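Local coordinates for acetylene hydratase (PDB 2E7Z), which catalyses the hydration of acetylene to acetaldehyde, using a tungsten bis(molybdopterin guanine dinucleotide) cofactor and a [4Fe-4S] cluster, at residues A[5-10]-A[462-467]; A[10-15]-A[108-113]; A[15-20]-A[479-484]; A[34-39]-A[472-477]. All coordinates share one frame; numbering follows the deposited sequence. Where two conformers were deposited one is given.

Contact 1. Residues A[5-10]-A[462-467]; sequences VCQSCD and RPVVQP. With SF4 (iron/sulfur cluster), chain D; MGD (2-amino-5,6-dimercapto-7-methyl-3,7,8a,9-tetrahydro-8-oxa-1,3,9,10-tetraaza-anthracen-4-one guanosine dinucleotide), chain F.
The guanidinium of Arg462 turns its edge to the amide of Gln7, and two of its nitrogens close on one oxygen. OE1 of Gln7 lies almost in the guanidinium plane, 2.8 Å from NH1 of Arg462 and 3.1 Å from NE. Seen from the amide, both donors come from the same face, NH1 well above the carbonyl plane; the two planes are 38° apart. The Gln7 chain bends at chi2 (143°) on its way to Arg462. The amide nitrogen is held as well: NE2 of Gln7 gives one hydrogen to Val5 O at 2.8 Å and another to a water that bonds to Arg462 O. Rotation of the amide is thus fixed, and CG2 of Val464 lies beside NE2. Further along, Val5 CG1 meets Gln466 NE2 at 3.6 Å, an amide nitrogen that bonds to Gln113. Gln7 follows Cys6, whose SG binds an iron of the cluster, while Arg462 pairs with Asp457 and reaches guanine O6 of the second dinucleotide. This two-nitrogen grip therefore ties the cluster loop to a cofactor-binding residue. Around it, Val5 packs on Val14 of strand 14-19, and Pro463 and Val465 rest against helices 513-520 and 528-531.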
# COMPACT_ATOMS: atom_id res chain seq x y z
N VAL A 5 5.68 -12.58 14.00
CA VAL A 5 5.32 -11.32 13.36
C VAL A 5 3.81 -11.36 13.00
O VAL A 5 3.38 -12.21 12.20
CB VAL A 5 6.18 -11.06 12.11
CG1 VAL A 5 5.65 -9.83 11.38
CG2 VAL A 5 7.67 -10.90 12.50
N CYS A 6 3.01 -10.49 13.60
CA CYS A 6 1.61 -10.49 13.28
C CYS A 6 1.45 -9.96 11.85
O CYS A 6 1.99 -8.90 11.53
CB CYS A 6 0.89 -9.60 14.26
SG CYS A 6 -0.86 -9.42 13.87
N GLN A 7 0.74 -10.72 11.02
CA GLN A 7 0.46 -10.28 9.65
C GLN A 7 -1.04 -10.08 9.46
O GLN A 7 -1.56 -10.19 8.34
CB GLN A 7 1.04 -11.29 8.65
CG GLN A 7 2.58 -11.31 8.74
CD GLN A 7 3.20 -12.70 8.56
OE1 GLN A 7 3.14 -13.29 7.47
NE2 GLN A 7 3.84 -13.20 9.61
N SER A 8 -1.73 -9.76 10.55
CA SER A 8 -3.13 -9.39 10.45
C SER A 8 -3.29 -7.97 9.91
O SER A 8 -4.37 -7.60 9.44
CB SER A 8 -3.87 -9.57 11.78
OG SER A 8 -4.22 -10.94 11.99
N CYS A 9 -2.22 -7.18 9.93
CA CYS A 9 -2.13 -5.97 9.12
C CYS A 9 -0.64 -5.76 8.84
O CYS A 9 0.20 -6.54 9.31
CB CYS A 9 -2.83 -4.74 9.73
SG CYS A 9 -1.87 -3.67 10.85
N ASP A 10 -0.33 -4.73 8.09
CA ASP A 10 1.01 -4.63 7.52
C ASP A 10 2.09 -3.92 8.35
O ASP A 10 3.25 -3.89 7.95
CB ASP A 10 0.94 -4.05 6.10
CG ASP A 10 0.32 -2.66 6.03
OD1 ASP A 10 -0.36 -2.21 6.99
OD2 ASP A 10 0.50 -2.03 4.96
N ARG A 462 3.36 -20.29 9.78
CA ARG A 462 4.54 -20.18 8.93
C ARG A 462 5.69 -19.43 9.57
O ARG A 462 5.48 -18.46 10.30
CB ARG A 462 4.16 -19.50 7.61
CG ARG A 462 3.67 -18.02 7.76
CD ARG A 462 3.08 -17.55 6.45
NE ARG A 462 2.56 -16.18 6.53
CZ ARG A 462 1.42 -15.79 5.95
NH1 ARG A 462 1.03 -14.53 6.06
NH2 ARG A 462 0.69 -16.65 5.24
N PRO A 463 6.92 -19.84 9.24
CA PRO A 463 8.08 -19.02 9.62
C PRO A 463 8.21 -17.87 8.62
O PRO A 463 7.77 -18.01 7.47
CB PRO A 463 9.24 -19.98 9.44
CG PRO A 463 8.83 -20.84 8.28
CD PRO A 463 7.32 -21.01 8.43
N VAL A 464 8.83 -16.78 9.04
CA VAL A 464 9.15 -15.68 8.12
C VAL A 464 10.49 -15.07 8.48
O VAL A 464 10.76 -14.80 9.65
CB VAL A 464 8.08 -14.54 8.17
CG1 VAL A 464 8.45 -13.40 7.20
CG2 VAL A 464 6.70 -15.05 7.83
N VAL A 465 11.32 -14.86 7.46
CA VAL A 465 12.46 -13.96 7.58
C VAL A 465 12.08 -12.66 6.90
O VAL A 465 11.64 -12.65 5.75
CB VAL A 465 13.72 -14.57 6.89
CG1 VAL A 465 14.83 -13.51 6.70
CG2 VAL A 465 14.24 -15.75 7.71
N GLN A 466 12.28 -11.56 7.62
CA GLN A 466 12.04 -10.22 7.06
C GLN A 466 13.38 -9.57 6.70
O GLN A 466 14.43 -10.06 7.11
CB GLN A 466 11.34 -9.35 8.10
CG GLN A 466 9.93 -9.86 8.36
CD GLN A 466 9.07 -8.88 9.12
OE1 GLN A 466 9.53 -8.27 10.08
NE2 GLN A 466 7.80 -8.72 8.70
N PRO A 467 13.36 -8.44 5.96
CA PRO A 467 12.17 -7.72 5.49
C PRO A 467 11.63 -8.22 4.15
O PRO A 467 12.41 -8.64 3.29
CB PRO A 467 12.68 -6.29 5.34
CG PRO A 467 14.15 -6.47 4.92
CD PRO A 467 14.61 -7.71 5.69
FE1 SF4 D . -2.73 -5.21 15.20
FE2 SF4 D . -1.22 -7.15 14.13
FE3 SF4 D . -0.07 -4.86 15.00
FE4 SF4 D . -1.56 -4.86 12.77
S1 SF4 D . 0.39 -5.95 13.02
S2 SF4 D . -1.65 -3.29 14.49
S3 SF4 D . -3.18 -6.43 13.28
S4 SF4 D . -1.17 -6.41 16.32
PB MGD F . -7.55 6.09 7.50
O1B MGD F . -7.92 5.47 8.81
O2B MGD F . -8.23 5.60 6.25
O3B MGD F . -5.97 5.94 7.24
O3A MGD F . -3.99 4.65 8.02
PA MGD F . -4.74 6.04 8.27
O1A MGD F . -3.87 7.13 7.70
O2A MGD F . -5.13 6.10 9.73
O5' MGD F . -7.77 7.68 7.61
C5' MGD F . -7.18 8.33 8.72
C4' MGD F . -7.43 9.82 8.63
O4' MGD F . -7.01 10.31 7.36
C3' MGD F . -8.92 10.14 8.78
O3' MGD F . -9.13 10.81 10.02
C2' MGD F . -9.23 11.05 7.61
O2' MGD F . -9.99 12.21 7.95
C1' MGD F . -7.83 11.45 7.14
N9 MGD F . -7.79 11.94 5.75
C8 MGD F . -8.53 11.53 4.70
N7 MGD F . -8.21 12.21 3.57
C5 MGD F . -7.25 13.10 3.92
C6 MGD F . -6.46 14.15 3.24
O6 MGD F . -6.65 14.40 2.03
N1 MGD F . -5.55 14.82 3.96
C2 MGD F . -5.33 14.59 5.27
N2 MGD F . -4.38 15.31 5.91
N3 MGD F . -6.02 13.64 5.96
C4 MGD F . -6.97 12.90 5.35
C10 MGD F . -3.83 4.01 6.75
C11 MGD F . -3.20 2.67 7.11
O11 MGD F . -3.99 2.04 8.14
C12 MGD F . -3.03 1.74 5.93
S12 MGD F . -2.65 2.36 4.40
C13 MGD F . -3.17 0.41 6.06
S13 MGD F . -2.82 -0.68 4.80
C14 MGD F . -3.69 -0.19 7.33
N15 MGD F . -5.11 -0.48 7.20
C16 MGD F . -5.79 -0.77 8.34
C17 MGD F . -7.10 -1.45 8.35
O17 MGD F . -7.66 -1.80 7.29
N18 MGD F . -7.67 -1.68 9.55
C19 MGD F . -7.11 -1.30 10.72
N19 MGD F . -7.76 -1.58 11.87
N20 MGD F . -5.92 -0.66 10.78
C21 MGD F . -5.24 -0.38 9.65
N22 MGD F . -4.06 0.27 9.71
C23 MGD F . -3.45 0.78 8.50
O HOH W 1 4.63 -15.91 10.66

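Contact 2. Residues A[10-15]-A[108-113]; sequences DINCVV and TEINQQ. With MGD (2-amino-5,6-dimercapto-7-methyl-3,7,8a,9-tetrahydro-8-oxa-1,3,9,10-tetraaza-anthracen-4-one guanosine dinucleotide), chain E; SF4 (iron/sulfur cluster), chain D.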
# COMPACT_ATOMS: atom_id res chain seq x y z
N ASP A 10 -0.33 -4.73 8.09
CA ASP A 10 1.01 -4.63 7.52
C ASP A 10 2.09 -3.92 8.35
O ASP A 10 3.25 -3.89 7.95
CB ASP A 10 0.94 -4.05 6.10
CG ASP A 10 0.32 -2.66 6.03
OD1 ASP A 10 -0.36 -2.21 6.99
OD2 ASP A 10 0.50 -2.03 4.96
N ILE A 11 1.73 -3.39 9.53
CA ILE A 11 2.77 -2.79 10.36
C ILE A 11 3.62 -3.87 11.04
O ILE A 11 4.77 -3.61 11.39
CB ILE A 11 2.21 -1.77 11.38
CG1 ILE A 11 3.31 -0.81 11.86
CG2 ILE A 11 1.55 -2.47 12.54
CD1 ILE A 11 4.05 -0.05 10.76
N ASN A 12 3.05 -5.08 11.19
CA ASN A 12 3.83 -6.26 11.59
C ASN A 12 4.44 -6.18 13.00
O ASN A 12 5.63 -6.52 13.20
CB ASN A 12 4.93 -6.56 10.56
CG ASN A 12 4.40 -7.11 9.21
OD1 ASN A 12 5.21 -7.26 8.30
ND2 ASN A 12 3.11 -7.44 9.10
N CYS A 13 3.63 -5.76 13.97
CA CYS A 13 4.00 -5.90 15.38
C CYS A 13 4.45 -7.33 15.64
O CYS A 13 3.85 -8.28 15.14
CB CYS A 13 2.78 -5.70 16.27
SG CYS A 13 1.87 -4.15 15.99
N VAL A 14 5.50 -7.48 16.45
CA VAL A 14 5.89 -8.81 16.91
C VAL A 14 5.14 -9.12 18.20
O VAL A 14 5.21 -8.35 19.17
CB VAL A 14 7.41 -8.93 17.09
CG1 VAL A 14 7.80 -10.36 17.53
CG2 VAL A 14 8.10 -8.56 15.77
N VAL A 15 4.40 -10.23 18.18
CA VAL A 15 3.55 -10.65 19.28
C VAL A 15 4.05 -11.98 19.82
O VAL A 15 5.00 -12.57 19.29
CB VAL A 15 2.04 -10.74 18.84
CG1 VAL A 15 1.51 -9.40 18.34
CG2 VAL A 15 1.84 -11.80 17.76
N THR A 108 -0.24 -9.12 -3.18
CA THR A 108 0.16 -8.35 -2.01
C THR A 108 1.12 -9.19 -1.19
O THR A 108 0.69 -10.04 -0.37
CB THR A 108 -1.06 -7.95 -1.17
OG1 THR A 108 -1.94 -7.17 -1.99
CG2 THR A 108 -0.62 -7.15 0.04
N GLU A 109 2.42 -8.97 -1.38
CA GLU A 109 3.37 -9.85 -0.73
C GLU A 109 3.44 -9.62 0.78
O GLU A 109 3.78 -10.56 1.51
CB GLU A 109 4.76 -9.76 -1.39
CG GLU A 109 5.83 -10.63 -0.75
CD GLU A 109 5.47 -12.12 -0.65
OE1 GLU A 109 4.44 -12.56 -1.21
OE2 GLU A 109 6.25 -12.83 0.01
N ILE A 110 3.12 -8.41 1.27
CA ILE A 110 3.21 -8.24 2.73
C ILE A 110 2.23 -9.12 3.48
O ILE A 110 2.45 -9.40 4.66
CB ILE A 110 3.10 -6.75 3.14
CG1 ILE A 110 3.86 -6.45 4.44
CG2 ILE A 110 1.65 -6.28 3.21
CD1 ILE A 110 5.40 -6.58 4.34
N ASN A 111 1.17 -9.54 2.80
CA ASN A 111 0.21 -10.41 3.45
C ASN A 111 0.66 -11.86 3.55
O ASN A 111 -0.01 -12.66 4.21
CB ASN A 111 -1.16 -10.38 2.74
CG ASN A 111 -1.87 -9.04 2.86
OD1 ASN A 111 -1.54 -8.22 3.72
ND2 ASN A 111 -2.82 -8.80 1.98
N GLN A 112 1.73 -12.21 2.85
CA GLN A 112 2.15 -13.60 2.67
C GLN A 112 3.56 -13.86 3.18
O GLN A 112 3.84 -14.85 3.83
CB GLN A 112 2.08 -13.96 1.19
CG GLN A 112 0.66 -13.87 0.64
CD GLN A 112 0.68 -14.01 -0.85
OE1 GLN A 112 0.52 -15.11 -1.38
NE2 GLN A 112 0.91 -12.90 -1.55
N GLN A 113 4.48 -12.98 2.77
CA GLN A 113 5.87 -12.97 3.27
C GLN A 113 6.46 -14.37 3.15
O GLN A 113 7.04 -14.90 4.12
CB GLN A 113 5.92 -12.41 4.69
CG GLN A 113 5.41 -11.00 4.66
CD GLN A 113 5.85 -10.15 5.84
OE1 GLN A 113 7.02 -10.16 6.26
NE2 GLN A 113 4.91 -9.37 6.35
PB MGD E . -7.37 -6.74 0.16
O1B MGD E . -7.77 -6.08 -1.14
O2B MGD E . -8.34 -6.79 1.29
O3B MGD E . -6.04 -6.08 0.77
O3A MGD E . -4.57 -4.40 -0.38
PA MGD E . -4.56 -5.91 0.18
O1A MGD E . -3.65 -6.07 1.36
O2A MGD E . -4.37 -6.78 -1.03
O5' MGD E . -6.93 -8.24 -0.23
C5' MGD E . -6.12 -8.98 0.67
C4' MGD E . -6.50 -10.43 0.48
O4' MGD E . -5.51 -11.22 1.15
C3' MGD E . -7.81 -10.82 1.18
O3' MGD E . -8.69 -11.40 0.21
C2' MGD E . -7.43 -11.83 2.29
O2' MGD E . -8.37 -12.88 2.54
C1' MGD E . -6.14 -12.38 1.74
N9 MGD E . -5.16 -12.87 2.72
C8 MGD E . -4.86 -12.32 3.93
N7 MGD E . -3.84 -12.98 4.51
C5 MGD E . -3.44 -13.92 3.63
C6 MGD E . -2.42 -14.96 3.58
O6 MGD E . -1.62 -15.13 4.52
N1 MGD E . -2.36 -15.68 2.45
C2 MGD E . -3.21 -15.59 1.43
N2 MGD E . -3.04 -16.40 0.35
N3 MGD E . -4.17 -14.67 1.41
C4 MGD E . -4.30 -13.84 2.46
C10 MGD E . -4.28 -3.35 0.54
C11 MGD E . -3.99 -2.11 -0.28
O11 MGD E . -5.24 -1.76 -0.89
C12 MGD E . -3.49 -1.00 0.60
S12 MGD E . -2.16 -1.31 1.62
C13 MGD E . -4.04 0.23 0.55
S13 MGD E . -3.59 1.47 1.62
C14 MGD E . -5.11 0.60 -0.43
N15 MGD E . -6.40 0.80 0.21
C16 MGD E . -7.42 1.02 -0.67
C17 MGD E . -8.59 1.87 -0.38
O17 MGD E . -8.69 2.45 0.72
N18 MGD E . -9.52 2.00 -1.35
C19 MGD E . -9.43 1.39 -2.56
N19 MGD E . -10.41 1.55 -3.48
N20 MGD E . -8.41 0.59 -2.87
C21 MGD E . -7.41 0.39 -2.00
N22 MGD E . -6.38 -0.39 -2.35
C23 MGD E . -5.20 -0.49 -1.52
FE1 SF4 D . -2.73 -5.21 15.20
FE2 SF4 D . -1.22 -7.15 14.13
FE3 SF4 D . -0.07 -4.86 15.00
FE4 SF4 D . -1.56 -4.86 12.77
S1 SF4 D . 0.39 -5.95 13.02
S2 SF4 D . -1.65 -3.29 14.49
S3 SF4 D . -3.18 -6.43 13.28
S4 SF4 D . -1.17 -6.41 16.32
O HOH W 2 1.49 -8.26 6.96
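Asp10 and Ile110 bring the backbones nearest, 6.4 Å between their CA atoms, where the cluster loop faces the short 3-10 turn 109-111. CG2 of Ile110 presses on CB of Asp10 at 3.7 Å, and its CD1 lies near OD1 of Asn12. The polar part is the meeting of two amides. NE2 of Gln113 sends one hydrogen to Asn12 OD1, 2.9 Å away and nearly straight at 164°, and the other back to Ile110 O, where it lands on a lone pair. The amide planes differ by 34°, and the bond to Asn12 leaves its carbonyl plane somewhat. Beyond CG the Gln113 chain runs extended (chi2 -159°), which carries the nitrogen across to Asn12. A water joins ND2 of Asn12 to Ile110 O. With an alanine in place of Gln113, Asn12 OD1 and Ile110 O would probably each lose a donor and the Asn12 amide would be freer to turn. On the cofactor side, Thr108 OG1 donates to phosphate oxygen O2A at 2.6 Å, and Asn111 ND2 to O1A; on the other side Cys13 SG binds an iron. One directional bond between two buried, neutral amides, with a water beside it, thus sets the cluster loop, with the active-site residue Asp10, against a loop that binds one of the two dinucleotides.

Contact 3. Residues A[15-20]-A[479-484]; sequences VEAEVK and QQVVEP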
# COMPACT_ATOMS: atom_id res chain seq x y z
N VAL A 15 4.40 -10.23 18.18
CA VAL A 15 3.55 -10.65 19.28
C VAL A 15 4.05 -11.98 19.82
O VAL A 15 5.00 -12.57 19.29
CB VAL A 15 2.04 -10.74 18.84
CG1 VAL A 15 1.51 -9.40 18.34
CG2 VAL A 15 1.84 -11.80 17.76
N GLU A 16 3.43 -12.45 20.90
CA GLU A 16 3.72 -13.77 21.41
C GLU A 16 2.50 -14.65 21.17
O GLU A 16 1.37 -14.16 21.20
CB GLU A 16 4.14 -13.72 22.88
CG GLU A 16 5.62 -13.33 23.04
CD GLU A 16 6.11 -13.36 24.48
OE1 GLU A 16 5.27 -13.20 25.38
OE2 GLU A 16 7.34 -13.55 24.70
N ALA A 17 2.74 -15.92 20.87
CA ALA A 17 1.65 -16.87 20.66
C ALA A 17 1.94 -18.15 21.38
O ALA A 17 3.10 -18.56 21.51
CB ALA A 17 1.45 -17.15 19.18
N GLU A 18 0.88 -18.80 21.82
CA GLU A 18 0.99 -20.09 22.47
C GLU A 18 -0.24 -20.93 22.18
O GLU A 18 -1.37 -20.44 22.24
CB GLU A 18 1.12 -19.90 23.98
CG GLU A 18 1.51 -21.17 24.70
CD GLU A 18 1.64 -20.98 26.19
OE1 GLU A 18 1.11 -19.97 26.73
OE2 GLU A 18 2.27 -21.85 26.83
N VAL A 19 -0.01 -22.20 21.86
CA VAL A 19 -1.10 -23.15 21.67
C VAL A 19 -1.56 -23.64 23.03
O VAL A 19 -0.77 -24.14 23.82
CB VAL A 19 -0.65 -24.35 20.83
CG1 VAL A 19 -1.81 -25.26 20.51
CG2 VAL A 19 0.00 -23.88 19.54
N LYS A 20 -2.85 -23.45 23.31
CA LYS A 20 -3.44 -23.90 24.58
C LYS A 20 -3.78 -25.38 24.51
O LYS A 20 -3.73 -26.00 23.45
CB LYS A 20 -4.67 -23.06 24.91
CG LYS A 20 -4.34 -21.64 25.32
CD LYS A 20 -5.55 -20.74 25.25
CE LYS A 20 -5.34 -19.48 26.06
NZ LYS A 20 -6.40 -18.46 25.81
N GLN A 479 8.40 -16.93 14.19
CA GLN A 479 8.36 -18.37 14.35
C GLN A 479 7.05 -18.94 13.90
O GLN A 479 5.99 -18.28 14.05
CB GLN A 479 8.62 -18.72 15.82
CG GLN A 479 9.98 -18.25 16.33
CD GLN A 479 10.23 -18.77 17.71
OE1 GLN A 479 9.59 -18.36 18.67
NE2 GLN A 479 11.12 -19.75 17.81
N GLN A 480 7.11 -20.17 13.38
CA GLN A 480 5.91 -20.93 13.05
C GLN A 480 5.24 -21.46 14.32
O GLN A 480 5.89 -22.16 15.11
CB GLN A 480 6.29 -22.09 12.17
CG GLN A 480 5.12 -22.86 11.64
CD GLN A 480 5.51 -23.92 10.63
OE1 GLN A 480 6.69 -24.07 10.29
NE2 GLN A 480 4.52 -24.62 10.12
N VAL A 481 3.94 -21.20 14.50
CA VAL A 481 3.25 -21.68 15.69
C VAL A 481 2.71 -23.10 15.50
O VAL A 481 2.91 -23.99 16.35
CB VAL A 481 2.16 -20.70 16.16
CG1 VAL A 481 1.56 -21.19 17.48
CG2 VAL A 481 2.75 -19.31 16.36
N VAL A 482 2.00 -23.32 14.40
CA VAL A 482 1.41 -24.63 14.08
C VAL A 482 1.61 -24.97 12.61
O VAL A 482 1.98 -24.11 11.80
CB VAL A 482 -0.12 -24.72 14.43
CG1 VAL A 482 -0.39 -24.53 15.93
CG2 VAL A 482 -0.94 -23.72 13.61
N GLU A 483 1.41 -26.22 12.25
CA GLU A 483 1.38 -26.64 10.86
C GLU A 483 0.12 -26.05 10.23
O GLU A 483 -0.90 -25.88 10.91
CB GLU A 483 1.34 -28.17 10.77
CG GLU A 483 2.67 -28.86 11.17
CD GLU A 483 3.83 -28.59 10.21
OE1 GLU A 483 3.60 -28.29 9.01
OE2 GLU A 483 5.00 -28.69 10.67
N PRO A 484 0.16 -25.76 8.92
CA PRO A 484 -1.05 -25.25 8.29
C PRO A 484 -2.22 -26.23 8.35
O PRO A 484 -2.05 -27.44 8.22
CB PRO A 484 -0.65 -25.01 6.83
CG PRO A 484 0.75 -25.50 6.67
CD PRO A 484 1.31 -25.84 8.00
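Val19 and Val481 lie alongside one another, pointing opposite ways, and the methyl CG2 of Val19 is the bump that fits between two neighbouring valines. It lies 3.7 Å from CG1 of Val481, and CG1 of Val482 meets the same methyl at an equal distance, so this one carbon fills the notch between two consecutive side chains. Val481 divides its two methyls between two residues of the strand. With its CG1 opposite the backbone N (chi1 -175°), that branch goes to Val19, while CG2 comes down on CB of Ala17 at 3.8 Å. The small alanine leaves the shallow place on the strand that this methyl covers, and the larger Val19, two residues on and on the same face, makes the next rise. Glu18 between them points away. The loop bends at Val481, and the bend lets two successive residues reach one strand. Val482 comes to Val19 at a slant rather than head-on. No hydrogen bond crosses here; the joint is made of methyl groups, while within the loop NE2 of Gln480 bonds to Val482 O at 3.1 Å. Strand 14-19 is the middle strand of the N-terminal antiparallel sheet. Val481 also touches Val4 of strand 2-5 and, like Val482, Ile25 of strand 25-29, so the loop lies across all three strands, and the backbone of Gln479 is hydrogen-bonded to His3.

Contact 4. Residues A[34-39]-A[472-477]; sequences HPTTPP and IPFGNT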
# COMPACT_ATOMS: atom_id res chain seq x y z
N HIS A 34 11.17 -6.11 23.24
CA HIS A 34 11.47 -6.35 21.83
C HIS A 34 12.23 -5.16 21.22
O HIS A 34 11.95 -3.99 21.57
CB HIS A 34 10.19 -6.63 21.05
CG HIS A 34 10.44 -7.15 19.66
ND1 HIS A 34 10.59 -6.31 18.58
CD2 HIS A 34 10.59 -8.41 19.18
CE1 HIS A 34 10.81 -7.03 17.49
NE2 HIS A 34 10.83 -8.31 17.83
N PRO A 35 13.21 -5.43 20.34
CA PRO A 35 14.02 -4.34 19.76
C PRO A 35 13.24 -3.30 18.95
O PRO A 35 13.70 -2.16 18.85
CB PRO A 35 15.01 -5.07 18.85
CG PRO A 35 15.10 -6.43 19.43
CD PRO A 35 13.71 -6.75 19.91
N THR A 36 12.10 -3.69 18.38
CA THR A 36 11.36 -2.76 17.50
C THR A 36 9.92 -2.54 17.92
O THR A 36 9.40 -1.44 17.75
CB THR A 36 11.36 -3.17 16.01
OG1 THR A 36 10.47 -4.28 15.82
CG2 THR A 36 12.78 -3.53 15.50
N THR A 37 9.27 -3.57 18.46
CA THR A 37 7.87 -3.48 18.85
C THR A 37 7.77 -3.10 20.33
O THR A 37 8.17 -3.87 21.20
CB THR A 37 7.14 -4.83 18.61
OG1 THR A 37 7.24 -5.17 17.21
CG2 THR A 37 5.68 -4.74 19.01
N PRO A 38 7.24 -1.90 20.63
CA PRO A 38 7.12 -1.47 22.03
C PRO A 38 6.12 -2.31 22.82
O PRO A 38 5.30 -3.01 22.23
CB PRO A 38 6.61 -0.02 21.93
CG PRO A 38 6.54 0.31 20.50
CD PRO A 38 6.69 -0.92 19.68
N PRO A 39 6.18 -2.25 24.18
CA PRO A 39 5.25 -3.06 24.98
C PRO A 39 3.78 -2.71 24.71
O PRO A 39 3.49 -1.61 24.24
CB PRO A 39 5.60 -2.66 26.41
CG PRO A 39 6.99 -2.14 26.34
CD PRO A 39 7.11 -1.48 25.01
N ILE A 472 13.43 -1.88 3.78
CA ILE A 472 13.34 -1.75 5.23
C ILE A 472 14.69 -2.19 5.83
O ILE A 472 15.16 -3.27 5.52
CB ILE A 472 12.21 -2.62 5.80
CG1 ILE A 472 10.86 -2.23 5.20
CG2 ILE A 472 12.15 -2.48 7.34
CD1 ILE A 472 9.70 -3.13 5.65
N PRO A 473 15.33 -1.32 6.64
CA PRO A 473 16.68 -1.60 7.10
C PRO A 473 16.79 -2.52 8.34
O PRO A 473 17.74 -2.40 9.11
CB PRO A 473 17.22 -0.21 7.42
CG PRO A 473 16.03 0.55 7.85
CD PRO A 473 14.87 0.02 7.05
N PHE A 474 15.82 -3.41 8.54
CA PHE A 474 15.92 -4.43 9.57
C PHE A 474 14.95 -5.52 9.21
O PHE A 474 14.05 -5.33 8.38
CB PHE A 474 15.53 -3.86 10.95
CG PHE A 474 14.10 -3.42 11.04
CD1 PHE A 474 13.73 -2.13 10.66
CD2 PHE A 474 13.11 -4.28 11.50
CE1 PHE A 474 12.41 -1.74 10.73
CE2 PHE A 474 11.78 -3.89 11.56
CZ PHE A 474 11.43 -2.60 11.18
N GLY A 475 15.13 -6.67 9.86
CA GLY A 475 14.14 -7.74 9.75
C GLY A 475 13.83 -8.30 11.12
O GLY A 475 14.75 -8.52 11.91
N ASN A 476 12.55 -8.51 11.40
CA ASN A 476 12.12 -9.31 12.56
C ASN A 476 11.85 -10.75 12.15
O ASN A 476 11.19 -11.00 11.15
CB ASN A 476 10.85 -8.72 13.19
CG ASN A 476 11.09 -7.37 13.84
OD1 ASN A 476 10.29 -6.44 13.71
ND2 ASN A 476 12.21 -7.25 14.52
N THR A 477 12.35 -11.69 12.94
CA THR A 477 12.01 -13.09 12.72
C THR A 477 10.60 -13.43 13.23
O THR A 477 10.14 -12.85 14.22
CB THR A 477 13.05 -14.00 13.39
OG1 THR A 477 13.11 -13.66 14.79
CG2 THR A 477 14.42 -13.81 12.76
O HOH W 3 11.04 -10.65 16.09
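Asn476 meets His34 and Thr36 where the loop after the three-stranded N-terminal sheet packs on strand 474-476, half of a two-stranded antiparallel sheet with 536-538. ND2 of Asn476 comes to the edge of the imidazole, 3.3 Å from CE1 of His34, with amide and ring planes 70° apart. OD1 of Asn476 is 3.0 Å from OG1 of Thr36, and this hydroxyl is also hydrogen-bonded to a methylpentanediol, probably from the crystallisation liquor. The other branch of Thr36, CG2, approaches CE2 of Phe474 obliquely at 4.1 Å. A water links His34 NE2 to Thr477 O, giving a hydrogen to the carbonyl. One layer out, the imidazole is set by its own loop: CG stands opposite the backbone N (chi1 -169°), and ND1 of His34 accepts from Thr36 N and Thr37 N, both at 3.0 Å. Replaced by an alanine, His34 would probably leave these two backbone N-H groups without their shared acceptor and Asn476 ND2 without the ring edge beside it. Pro35 CD covers one face of that ring, and Tyr535 also meets it. Just before the strand, CG2 of Ile472 lies over one face of the Phe474 ring, toward its rim. Behind the loop, the turn is fastened to strand 14-19: Val14 N is hydrogen-bonded to Thr37 OG1.

Overall arrangement
Contacts 1 and 2 are the buried pair. Their centres are about 4 Å apart, they share Asp10 and touch directly, and each takes one side from the loop that carries three of the cluster's cysteines. Their chemistry is largely polar, amides and a guanidinium set between cluster and cofactor. Contacts 3 and 4 lie farther out and are partly exposed. Contact 3 shares strand 14-19 with contact 2 but is made of methyl groups alone, whereas contact 4 mixes an imidazole, an amide and water and also touches contact 2. On the partner side, contacts 1, 3 and 4 all draw on residues 462-484, one run of chain against the N-terminal region.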